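Local coordinates for monomethylamine corrinoid protein 1 (Methanosarcina barkeri, PDB 3EZX) that carries methyl groups on a bound corrinoid cofactor between MtmB and MtbA during methanogenesis from methylamine, at residues A95-A100 with I107-V112. Sequence-based numbering, arbitrary orientation.
Sequences AITFVA and IGHRLV
The imidazole of H109 reaches from its helix to the strand and packs against T97, V99 and the backbone of F98, showing how one polar side chain can join a helix to a sheet. The nonpolar part is a CH-pi contact: V99 CG2 lies over one face of the H109 ring, 3.7 Å from its centroid and 28° off the ring normal, displaced toward the rim on the CG side. With CG1 of V99 anti to the backbone N (chi1 -177°), CG2 falls beside that N and is the methyl that meets the ring. Farther out on the imidazole, CE1 approaches T97 CB at 3.4 Å and also lies close to the backbone N of F98, both obliquely to the ring. Strand 94-99 and helix 107-118 open a beta-alpha-beta unit that strand 122-125 completes, within the Rossmann-like B12-binding domain; the two short segments run nearly antiparallel, at 171°, their axes coming within 8.7 Å. I107, G108, L111 and V112 belong to the corrinoid pocket. The polar link across the contact is one water: in the ring plane at the edge, it lies 3.0 Å from H109 ND1 and donates to F98 O at 3.1 Å. NE2 hydrogen-bonds to D125 OD1, so both nitrogens of this buried ring have partners. A leucine in place of H109 would probably leave D125 and the water without their imidazole mate and V99 without its aromatic face.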
loop_
_atom_site.group_PDB
_atom_site.type_symbol
_atom_site.label_atom_id
_atom_site.label_comp_id
_atom_site.label_asym_id
_atom_site.label_seq_id
_atom_site.Cartn_x
_atom_site.Cartn_y
_atom_site.Cartn_z
ATOM N N ALA A 95 -5.323 -6.676 11.330
ATOM C CA ALA A 95 -4.176 -6.133 10.628
ATOM C C ALA A 95 -3.896 -4.720 11.113
ATOM O O ALA A 95 -4.775 -3.862 11.115
ATOM C CB ALA A 95 -4.435 -6.123 9.132
ATOM N N ILE A 96 -2.664 -4.497 11.548
ATOM C CA ILE A 96 -2.219 -3.193 12.021
ATOM C C ILE A 96 -1.328 -2.647 10.909
ATOM O O ILE A 96 -0.194 -3.113 10.735
ATOM C CB ILE A 96 -1.406 -3.330 13.337
ATOM C CG1 ILE A 96 -2.278 -3.985 14.432
ATOM C CG2 ILE A 96 -0.901 -1.963 13.770
ATOM C CD1 ILE A 96 -1.505 -4.292 15.709
ATOM N N THR A 97 -1.856 -1.685 10.153
ATOM C CA THR A 97 -1.144 -1.096 9.024
ATOM C C THR A 97 -0.457 0.234 9.297
ATOM O O THR A 97 -0.993 1.092 10.002
ATOM C CB THR A 97 -2.104 -0.888 7.816
ATOM O OG1 THR A 97 -3.294 -0.202 8.243
ATOM C CG2 THR A 97 -2.490 -2.233 7.186
ATOM N N PHE A 98 0.714 0.420 8.698
ATOM C CA PHE A 98 1.455 1.651 8.935
ATOM C C PHE A 98 2.531 1.903 7.883
ATOM O O PHE A 98 2.919 1.004 7.146
ATOM C CB PHE A 98 2.123 1.548 10.299
ATOM C CG PHE A 98 3.045 0.364 10.410
ATOM C CD1 PHE A 98 4.394 0.493 10.116
ATOM C CD2 PHE A 98 2.555 -0.887 10.769
ATOM C CE1 PHE A 98 5.247 -0.609 10.171
ATOM C CE2 PHE A 98 3.398 -1.992 10.826
ATOM C CZ PHE A 98 4.749 -1.852 10.527
ATOM N N VAL A 99 2.999 3.143 7.816
ATOM C CA VAL A 99 4.063 3.519 6.906
ATOM C C VAL A 99 5.226 3.891 7.830
ATOM O O VAL A 99 5.032 4.594 8.817
ATOM C CB VAL A 99 3.665 4.735 6.056
ATOM C CG1 VAL A 99 4.775 5.058 5.071
ATOM C CG2 VAL A 99 2.360 4.459 5.336
ATOM N N ALA A 100 6.425 3.414 7.513
ATOM C CA ALA A 100 7.616 3.678 8.321
ATOM C C ALA A 100 7.817 5.135 8.739
ATOM O O ALA A 100 7.300 6.060 8.107
ATOM C CB ALA A 100 8.847 3.186 7.589
ATOM N N ILE A 107 -0.260 6.218 -0.671
ATOM C CA ILE A 107 -1.109 5.641 -1.715
ATOM C C ILE A 107 -1.093 4.110 -1.684
ATOM O O ILE A 107 -2.149 3.474 -1.614
ATOM C CB ILE A 107 -0.685 6.142 -3.109
ATOM C CG1 ILE A 107 -0.923 7.653 -3.196
ATOM C CG2 ILE A 107 -1.472 5.420 -4.200
ATOM C CD1 ILE A 107 -0.525 8.282 -4.497
ATOM N N GLY A 108 0.101 3.525 -1.728
ATOM C CA GLY A 108 0.221 2.081 -1.679
ATOM C C GLY A 108 -0.222 1.524 -0.348
ATOM O O GLY A 108 -0.839 0.465 -0.263
ATOM N N HIS A 109 0.114 2.245 0.711
ATOM C CA HIS A 109 -0.270 1.839 2.064
ATOM C C HIS A 109 -1.794 1.794 2.157
ATOM O O HIS A 109 -2.357 0.809 2.629
ATOM C CB HIS A 109 0.280 2.837 3.090
ATOM C CG HIS A 109 -0.415 2.812 4.409
ATOM N ND1 HIS A 109 -0.284 1.767 5.303
ATOM C CD2 HIS A 109 -1.274 3.691 4.984
ATOM C CE1 HIS A 109 -1.036 2.005 6.358
ATOM N NE2 HIS A 109 -1.650 3.163 6.192
ATOM N N ARG A 110 -2.455 2.859 1.699
ATOM C CA ARG A 110 -3.916 2.929 1.744
ATOM C C ARG A 110 -4.582 1.855 0.888
ATOM O O ARG A 110 -5.656 1.365 1.235
ATOM C CB ARG A 110 -4.409 4.299 1.275
ATOM C CG ARG A 110 -4.366 5.385 2.344
ATOM C CD ARG A 110 -5.261 6.576 1.992
ATOM N NE ARG A 110 -5.389 7.495 3.123
ATOM C CZ ARG A 110 -6.190 8.558 3.155
ATOM N NH1 ARG A 110 -6.952 8.854 2.110
ATOM N NH2 ARG A 110 -6.231 9.324 4.240
ATOM N N LEU A 111 -3.946 1.506 -0.227
ATOM C CA LEU A 111 -4.483 0.502 -1.121
ATOM C C LEU A 111 -4.447 -0.893 -0.484
ATOM O O LEU A 111 -5.433 -1.635 -0.527
ATOM C CB LEU A 111 -3.701 0.499 -2.430
ATOM C CG LEU A 111 -4.203 -0.430 -3.542
ATOM C CD1 LEU A 111 -5.675 -0.156 -3.856
ATOM C CD2 LEU A 111 -3.340 -0.217 -4.762
ATOM N N VAL A 112 -3.314 -1.248 0.110
ATOM C CA VAL A 112 -3.179 -2.543 0.754
ATOM C C VAL A 112 -4.145 -2.660 1.932
ATOM O O VAL A 112 -4.788 -3.695 2.112
ATOM C CB VAL A 112 -1.757 -2.767 1.307
ATOM C CG1 VAL A 112 -1.740 -4.020 2.141
ATOM C CG2 VAL A 112 -0.743 -2.856 0.163
HETATM O O HOH W 1 1.574 -0.587 4.903
#